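Local coordinates for putative type VI secretion protein (Escherichia coli, PDB 6SKI), which probably acts as a phospholipase toxin with an alpha/beta-hydrolase catalytic domain, loaded onto the VgrG spike for delivery by the type VI secretion system, at residues K278-T283 against P302-P307; A202-A207 against R239-F244; C420-L425 against L445-E450. All blocks are in the same frame, centred on the assembly; numbering follows the deposited sequence.

How the contacts relate
Along the chain contact 2 comes first, then contact 1, then contact 3. Contacts 1 and 2 share one mixed sheet, in which strands 237-243 and 278-284 are parallel neighbours, and their centres lie about 12 Å apart. Contact 2 packs helix 198-211 on one face of that sheet; contact 1 extends the sheet to strand 303-306. Helix 416-431, part of contact 3, lies on the other face, where Met424 reaches Phe280, Ile282 and Gly242. The centre of contact 3 is about 15 Å from that of contact 1 and 22 Å from that of contact 2. Together they trace a three-layer alpha/beta/alpha sandwich, contact 3 adding the loop outside its helix, consistent with the alpha/beta-hydrolase fold of a phospholipase.

Contact 1: K278-T283 against P302-P307; sequences KVFQIT and PELALP
Glu303 OE2 accepts a hydrogen bond from Ser296 OG and a weak one from Thr283 OG1, 3.2 Å away, while the backbone NH of Ile297 binds OE1, so the buried carboxylate is held at both oxygens. Thr283 and Glu303 sit on parallel strands, 278-284 and 303-306, the latter pairing at the end of the central sheet of an alpha/beta-hydrolase fold. Four backbone bonds zip the pair together in alternation. Gln281 N donates to Pro302 O, Leu304 N to Gln281 O at 2.7 Å and nearly straight (173°), Thr283 N to Leu304 O, and Leu306 N to Thr283 O at 2.6 Å. The Thr283 side chain also borders a probable Ser-His-Asp triad (Ser197, His310, Asp245), which places the contact beside the likely active site.

Phe280, Ile282, Leu304 and Leu306 make the other, apolar face, opposite Gln281, Glu303 and Thr283, and lie under helices 416-431 and 452-466. Phe280 and Leu304 run side by side, both with CG swung away from the backbone N (chi1 -174° and -179°), which brings Phe280 CZ within 3.6 Å of Leu304 CB. Further along, Ile282 meets Leu306 at an oblique angle, CG2 to CD2, 3.8 Å apart.

Contact 2: A202-A207 against R239-F244; sequences AARHFA and RFLGLF
Arg204 and Leu243 cross at about a right angle, the aliphatic part of the arginine lying against the forked end of the leucine. Arg204 CG is 3.8 Å from both Leu243 CD1 and Leu243 CD2, so it rests between the two methyls, and Arg204 CD adds a contact to CD1. The arginine then bends at chi3 (71°), which takes the guanidinium on past the leucine to polar partners elsewhere: NH2 binds the carbonyl oxygen of Leu269 and NH1 that of Asn295, with a weak further bond to the hydroxyl of Thr246. The charge thus leaves the apolar interface while its stem stays in it.

Next to it, Ala203 points its CB at the strand and meets Leu243 CD2 at 3.9 Å. Ala203 CB also lies 4.2 Å from Leu241 CD1, so this small side chain faces both leucines, which project from the same face of the strand.

The two elements belong to a beta-alpha-beta crossover of the alpha/beta-hydrolase fold: helix 198-211 follows strand 184-195, and strand 237-243 pairs in parallel with that strand. The helix runs nearly antiparallel to strand 237-243, at 159°, with short-segment axes 9.1 Å apart at closest approach. Its start adjoins Ser197, the likely nucleophile of a probable catalytic triad.

One helical turn after Ala203, Ala207 receives the other leucine. Leu241 has CG opposite its own backbone N (chi1 -168°), and both of its methyls, CD1 and CD2, come within 4.1 Å of Ala207 CB.

Contact 3: C420-L425 against L445-E450; sequences CLRVML and LQLPSE
Leu445 meets Leu421 at about a right angle, and both methyls of the loop leucine, CD1 and CD2, lie 3.6 Å from Leu421 CD2. The single helix methyl therefore sits against the fork of Leu445. Leu421 turns CG away from its backbone N (chi1 -174°), which directs CD2 at the loop. The carbonyl oxygen of Leu445 lies at the edge of the Arg422 guanidinium, but NH2 is modelled too close to it for the nature of that approach to be judged.

Gln446 contributes chiefly backbone here, passing near the guanidinium. Its amide is engaged within the loop, where NE2 donates to the carbonyl oxygen of Asn442 and OE1 takes a weak bond from the side chain of Gln440.

Leu447 turns back to the helix and runs alongside Arg422, head to tail with it. Arg422 is extended from CG to NE, so its stem and head reach along the leucine: Leu447 CD1 is 3.6 Å from both Arg422 CD and Arg422 NE, and Leu447 CG stands over one face of the guanidinium, 4.1 Å from CZ. The arginine is thereby flanked by apolar carbon on that face.

The segment belongs to the connection from helix 416-431 to helix 452-466, folded back along the first of them. Leu447 also touches Ala455 and Arg422 touches Ile459, both on helix 452-466. Leu421 packs onward against Trp104 and Leu105 of helix 101-108, while Val423 and Met424 of helix 416-431 turn to Phe280 and Ile282 on strand 278-284.

Contact 1: K278-T283 against P302-P307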
# COMPACT_ATOMS: atom_id res chain seq x y z
N LYS A 278 15.19 1.92 12.03
CA LYS A 278 14.91 0.51 11.84
C LYS A 278 14.00 0.35 10.63
O LYS A 278 13.04 1.10 10.47
CB LYS A 278 14.24 -0.10 13.08
CG LYS A 278 15.06 -0.01 14.35
CD LYS A 278 16.33 -0.82 14.25
CE LYS A 278 16.83 -1.23 15.62
NZ LYS A 278 15.71 -1.61 16.51
N VAL A 279 14.32 -0.62 9.78
CA VAL A 279 13.51 -0.95 8.61
C VAL A 279 13.24 -2.45 8.64
O VAL A 279 14.15 -3.24 8.90
CB VAL A 279 14.21 -0.55 7.30
CG1 VAL A 279 13.35 -0.93 6.10
CG2 VAL A 279 14.51 0.94 7.29
N PHE A 280 11.99 -2.83 8.38
CA PHE A 280 11.61 -4.23 8.32
C PHE A 280 10.66 -4.45 7.16
O PHE A 280 9.68 -3.71 7.02
CB PHE A 280 10.96 -4.69 9.62
CG PHE A 280 10.67 -6.16 9.68
CD1 PHE A 280 11.69 -7.08 9.73
CD2 PHE A 280 9.36 -6.62 9.66
CE1 PHE A 280 11.43 -8.42 9.78
CE2 PHE A 280 9.10 -7.96 9.71
CZ PHE A 280 10.13 -8.87 9.77
N GLN A 281 10.94 -5.45 6.34
CA GLN A 281 10.02 -5.87 5.29
C GLN A 281 9.66 -7.34 5.47
O GLN A 281 10.52 -8.17 5.76
CB GLN A 281 10.60 -5.68 3.90
CG GLN A 281 9.53 -5.75 2.83
CD GLN A 281 10.05 -5.44 1.45
OE1 GLN A 281 11.17 -5.77 1.10
NE2 GLN A 281 9.21 -4.80 0.65
N ILE A 282 8.38 -7.64 5.29
CA ILE A 282 7.92 -9.00 5.10
C ILE A 282 7.74 -9.21 3.60
O ILE A 282 7.46 -8.26 2.87
CB ILE A 282 6.63 -9.28 5.87
CG1 ILE A 282 6.73 -8.71 7.29
CG2 ILE A 282 6.38 -10.77 5.96
CD1 ILE A 282 5.49 -8.89 8.11
N THR A 283 7.98 -10.43 3.14
CA THR A 283 7.93 -10.74 1.72
C THR A 283 7.08 -11.98 1.51
O THR A 283 7.12 -12.91 2.31
CB THR A 283 9.36 -10.95 1.18
OG1 THR A 283 9.95 -9.67 0.90
CG2 THR A 283 9.37 -11.79 -0.08
N PRO A 302 16.77 -5.59 7.15
CA PRO A 302 16.14 -6.86 7.52
C PRO A 302 14.89 -7.13 6.70
O PRO A 302 13.98 -6.30 6.62
CB PRO A 302 15.82 -6.65 9.01
CG PRO A 302 16.90 -5.74 9.44
CD PRO A 302 16.94 -4.73 8.33
N GLU A 303 14.84 -8.31 6.10
CA GLU A 303 13.74 -8.72 5.24
C GLU A 303 13.35 -10.14 5.60
O GLU A 303 14.20 -11.03 5.62
CB GLU A 303 14.12 -8.63 3.77
CG GLU A 303 13.06 -9.18 2.84
CD GLU A 303 13.17 -8.62 1.44
OE1 GLU A 303 13.31 -7.40 1.31
OE2 GLU A 303 13.10 -9.41 0.48
N LEU A 304 12.07 -10.35 5.88
CA LEU A 304 11.55 -11.67 6.20
C LEU A 304 10.68 -12.16 5.05
O LEU A 304 9.69 -11.53 4.70
CB LEU A 304 10.74 -11.65 7.49
CG LEU A 304 10.16 -12.99 7.92
CD1 LEU A 304 11.26 -13.97 8.25
CD2 LEU A 304 9.25 -12.80 9.11
N ALA A 305 11.06 -13.29 4.46
CA ALA A 305 10.23 -13.96 3.48
C ALA A 305 9.30 -14.91 4.20
O ALA A 305 9.75 -15.80 4.92
CB ALA A 305 11.09 -14.71 2.47
N LEU A 306 8.00 -14.72 4.02
CA LEU A 306 7.01 -15.47 4.76
C LEU A 306 6.06 -16.17 3.80
O LEU A 306 5.67 -15.59 2.79
CB LEU A 306 6.22 -14.55 5.70
CG LEU A 306 6.01 -15.03 7.14
CD1 LEU A 306 7.27 -15.65 7.69
CD2 LEU A 306 5.57 -13.87 8.01
N PRO A 307 5.69 -17.42 4.08
CA PRO A 307 4.82 -18.15 3.17
C PRO A 307 3.47 -17.46 3.01
O PRO A 307 2.86 -17.02 3.98
CB PRO A 307 4.68 -19.52 3.85
CG PRO A 307 4.95 -19.22 5.28
CD PRO A 307 6.09 -18.26 5.22

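Contact 2: A202-A207 against R239-F244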
# COMPACT_ATOMS: atom_id res chain seq x y z
N ALA A 202 5.38 3.82 -2.11
CA ALA A 202 5.09 5.15 -1.58
C ALA A 202 5.76 5.35 -0.24
O ALA A 202 6.45 6.36 -0.04
CB ALA A 202 3.58 5.34 -1.46
N ALA A 203 5.66 4.36 0.65
CA ALA A 203 6.31 4.52 1.95
C ALA A 203 7.80 4.73 1.76
O ALA A 203 8.37 5.70 2.28
CB ALA A 203 6.06 3.30 2.83
N ARG A 204 8.43 3.90 0.93
CA ARG A 204 9.85 4.07 0.68
C ARG A 204 10.11 5.44 0.09
O ARG A 204 10.98 6.18 0.57
CB ARG A 204 10.35 2.96 -0.24
CG ARG A 204 10.27 1.60 0.42
CD ARG A 204 10.34 0.47 -0.58
NE ARG A 204 11.66 0.33 -1.17
CZ ARG A 204 12.18 -0.83 -1.56
NH1 ARG A 204 11.48 -1.94 -1.40
NH2 ARG A 204 13.39 -0.88 -2.08
N HIS A 205 9.29 5.85 -0.88
CA HIS A 205 9.45 7.19 -1.44
C HIS A 205 9.34 8.24 -0.35
O HIS A 205 10.20 9.11 -0.24
CB HIS A 205 8.41 7.43 -2.54
CG HIS A 205 8.67 8.65 -3.36
ND1 HIS A 205 7.81 9.72 -3.39
CD2 HIS A 205 9.71 8.98 -4.17
CE1 HIS A 205 8.30 10.66 -4.18
NE2 HIS A 205 9.45 10.23 -4.67
N PHE A 206 8.32 8.12 0.50
CA PHE A 206 8.17 9.08 1.58
C PHE A 206 9.43 9.11 2.44
O PHE A 206 9.96 10.18 2.73
CB PHE A 206 6.95 8.75 2.43
CG PHE A 206 6.70 9.71 3.54
CD1 PHE A 206 5.96 10.86 3.34
CD2 PHE A 206 7.22 9.48 4.80
CE1 PHE A 206 5.74 11.74 4.37
CE2 PHE A 206 7.00 10.36 5.83
CZ PHE A 206 6.26 11.49 5.61
N ALA A 207 9.95 7.93 2.79
CA ALA A 207 11.14 7.90 3.64
C ALA A 207 12.28 8.64 2.96
O ALA A 207 12.99 9.42 3.61
CB ALA A 207 11.52 6.46 3.95
N ARG A 239 11.66 6.89 12.09
CA ARG A 239 12.07 5.94 13.12
C ARG A 239 11.98 4.50 12.62
O ARG A 239 12.97 3.76 12.64
CB ARG A 239 11.23 6.12 14.38
CG ARG A 239 11.76 5.35 15.57
CD ARG A 239 10.90 5.56 16.80
NE ARG A 239 9.48 5.46 16.51
CZ ARG A 239 8.53 5.60 17.42
NH1 ARG A 239 8.85 5.83 18.68
NH2 ARG A 239 7.25 5.50 17.08
N PHE A 240 10.80 4.09 12.16
CA PHE A 240 10.58 2.73 11.69
C PHE A 240 9.92 2.76 10.31
O PHE A 240 8.95 3.49 10.10
CB PHE A 240 9.70 1.94 12.66
CG PHE A 240 9.45 0.53 12.22
CD1 PHE A 240 10.46 -0.41 12.22
CD2 PHE A 240 8.19 0.14 11.79
CE1 PHE A 240 10.23 -1.70 11.82
CE2 PHE A 240 7.96 -1.15 11.38
CZ PHE A 240 8.98 -2.07 11.39
N LEU A 241 10.46 1.97 9.39
CA LEU A 241 9.88 1.78 8.07
C LEU A 241 9.37 0.35 8.00
O LEU A 241 10.15 -0.60 8.00
CB LEU A 241 10.92 2.05 6.98
CG LEU A 241 10.42 2.15 5.54
CD1 LEU A 241 9.38 3.23 5.41
CD2 LEU A 241 11.57 2.42 4.60
N GLY A 242 8.05 0.19 7.93
CA GLY A 242 7.46 -1.13 7.87
C GLY A 242 6.81 -1.40 6.53
O GLY A 242 5.81 -0.77 6.18
N LEU A 243 7.38 -2.33 5.77
CA LEU A 243 6.93 -2.63 4.42
C LEU A 243 6.39 -4.04 4.37
O LEU A 243 6.96 -4.96 4.97
CB LEU A 243 8.08 -2.47 3.43
CG LEU A 243 8.92 -1.21 3.59
CD1 LEU A 243 10.23 -1.36 2.84
CD2 LEU A 243 8.17 0.02 3.14
N PHE A 244 5.28 -4.24 3.65
CA PHE A 244 4.64 -5.54 3.63
C PHE A 244 4.89 -6.34 2.36
O PHE A 244 5.11 -7.55 2.44
CB PHE A 244 3.14 -5.41 3.87
CG PHE A 244 2.76 -5.47 5.32
CD1 PHE A 244 2.86 -6.66 6.01
CD2 PHE A 244 2.30 -4.35 5.98
CE1 PHE A 244 2.51 -6.74 7.34
CE2 PHE A 244 1.96 -4.42 7.31
CZ PHE A 244 2.06 -5.62 7.99

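Contact 3: C420-L425 against L445-E450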
# COMPACT_ATOMS: atom_id res chain seq x y z
N CYS A 420 1.17 -12.29 9.81
CA CYS A 420 2.07 -11.28 9.26
C CYS A 420 1.92 -9.95 9.99
O CYS A 420 2.91 -9.23 10.20
CB CYS A 420 1.79 -11.11 7.77
SG CYS A 420 2.12 -12.61 6.83
N LEU A 421 0.70 -9.62 10.40
CA LEU A 421 0.46 -8.45 11.23
C LEU A 421 1.24 -8.53 12.53
O LEU A 421 1.84 -7.55 12.97
CB LEU A 421 -1.03 -8.33 11.53
CG LEU A 421 -1.48 -7.08 12.27
CD1 LEU A 421 -1.16 -5.84 11.47
CD2 LEU A 421 -2.95 -7.17 12.56
N ARG A 422 1.21 -9.70 13.18
CA ARG A 422 1.90 -9.84 14.46
C ARG A 422 3.41 -9.76 14.28
O ARG A 422 4.11 -9.23 15.15
CB ARG A 422 1.49 -11.15 15.13
CG ARG A 422 0.08 -11.08 15.67
CD ARG A 422 -0.54 -12.43 15.85
NE ARG A 422 -1.99 -12.31 15.93
CZ ARG A 422 -2.67 -12.24 17.07
NH1 ARG A 422 -2.04 -12.28 18.23
NH2 ARG A 422 -3.99 -12.13 17.04
N VAL A 423 3.92 -10.26 13.16
CA VAL A 423 5.35 -10.12 12.89
C VAL A 423 5.73 -8.65 12.71
O VAL A 423 6.73 -8.18 13.26
CB VAL A 423 5.76 -10.97 11.68
CG1 VAL A 423 7.25 -10.89 11.47
CG2 VAL A 423 5.34 -12.40 11.88
N MET A 424 4.93 -7.91 11.94
CA MET A 424 5.21 -6.48 11.77
C MET A 424 5.06 -5.73 13.08
O MET A 424 5.81 -4.78 13.35
CB MET A 424 4.32 -5.88 10.69
CG MET A 424 4.75 -4.48 10.27
SD MET A 424 6.40 -4.36 9.57
CE MET A 424 6.20 -5.25 8.04
N LEU A 425 4.10 -6.13 13.92
CA LEU A 425 3.94 -5.50 15.22
C LEU A 425 5.16 -5.74 16.09
O LEU A 425 5.61 -4.83 16.79
CB LEU A 425 2.68 -6.02 15.91
CG LEU A 425 1.32 -5.55 15.42
CD1 LEU A 425 0.24 -6.51 15.90
CD2 LEU A 425 1.04 -4.16 15.92
N LEU A 445 -8.68 -10.28 14.44
CA LEU A 445 -7.24 -10.44 14.56
C LEU A 445 -6.85 -11.66 15.37
O LEU A 445 -5.66 -11.88 15.62
CB LEU A 445 -6.63 -9.18 15.18
CG LEU A 445 -6.70 -7.94 14.29
CD1 LEU A 445 -5.79 -6.84 14.82
CD2 LEU A 445 -6.35 -8.29 12.86
N GLN A 446 -7.82 -12.47 15.79
CA GLN A 446 -7.55 -13.65 16.59
C GLN A 446 -7.16 -14.80 15.68
O GLN A 446 -7.78 -15.03 14.64
CB GLN A 446 -8.76 -14.03 17.44
CG GLN A 446 -9.13 -12.99 18.47
CD GLN A 446 -7.94 -12.55 19.30
OE1 GLN A 446 -7.25 -13.36 19.91
NE2 GLN A 446 -7.69 -11.24 19.31
N LEU A 447 -6.14 -15.53 16.09
CA LEU A 447 -5.52 -16.60 15.34
C LEU A 447 -6.15 -17.95 15.69
O LEU A 447 -6.42 -18.21 16.87
CB LEU A 447 -4.03 -16.65 15.62
CG LEU A 447 -3.24 -15.60 14.86
CD1 LEU A 447 -1.78 -15.77 15.11
CD2 LEU A 447 -3.54 -15.72 13.38
N PRO A 448 -6.41 -18.79 14.70
CA PRO A 448 -6.85 -20.15 14.99
C PRO A 448 -5.77 -20.90 15.76
O PRO A 448 -4.59 -20.56 15.69
CB PRO A 448 -7.06 -20.76 13.60
CG PRO A 448 -7.28 -19.59 12.71
CD PRO A 448 -6.40 -18.52 13.25
N SER A 449 -6.20 -21.91 16.52
CA SER A 449 -5.24 -22.69 17.29
C SER A 449 -4.19 -23.31 16.39
O SER A 449 -2.99 -23.28 16.71
CB SER A 449 -5.97 -23.77 18.08
OG SER A 449 -7.20 -23.29 18.57
N GLU A 450 -4.60 -23.82 15.22
CA GLU A 450 -3.67 -24.40 14.27
C GLU A 450 -2.57 -23.43 13.90
O GLU A 450 -1.44 -23.84 13.60
CB GLU A 450 -4.43 -24.82 13.01
CG GLU A 450 -3.88 -26.05 12.32
CD GLU A 450 -4.68 -26.41 11.08
OE1 GLU A 450 -4.41 -27.47 10.48
OE2 GLU A 450 -5.58 -25.62 10.71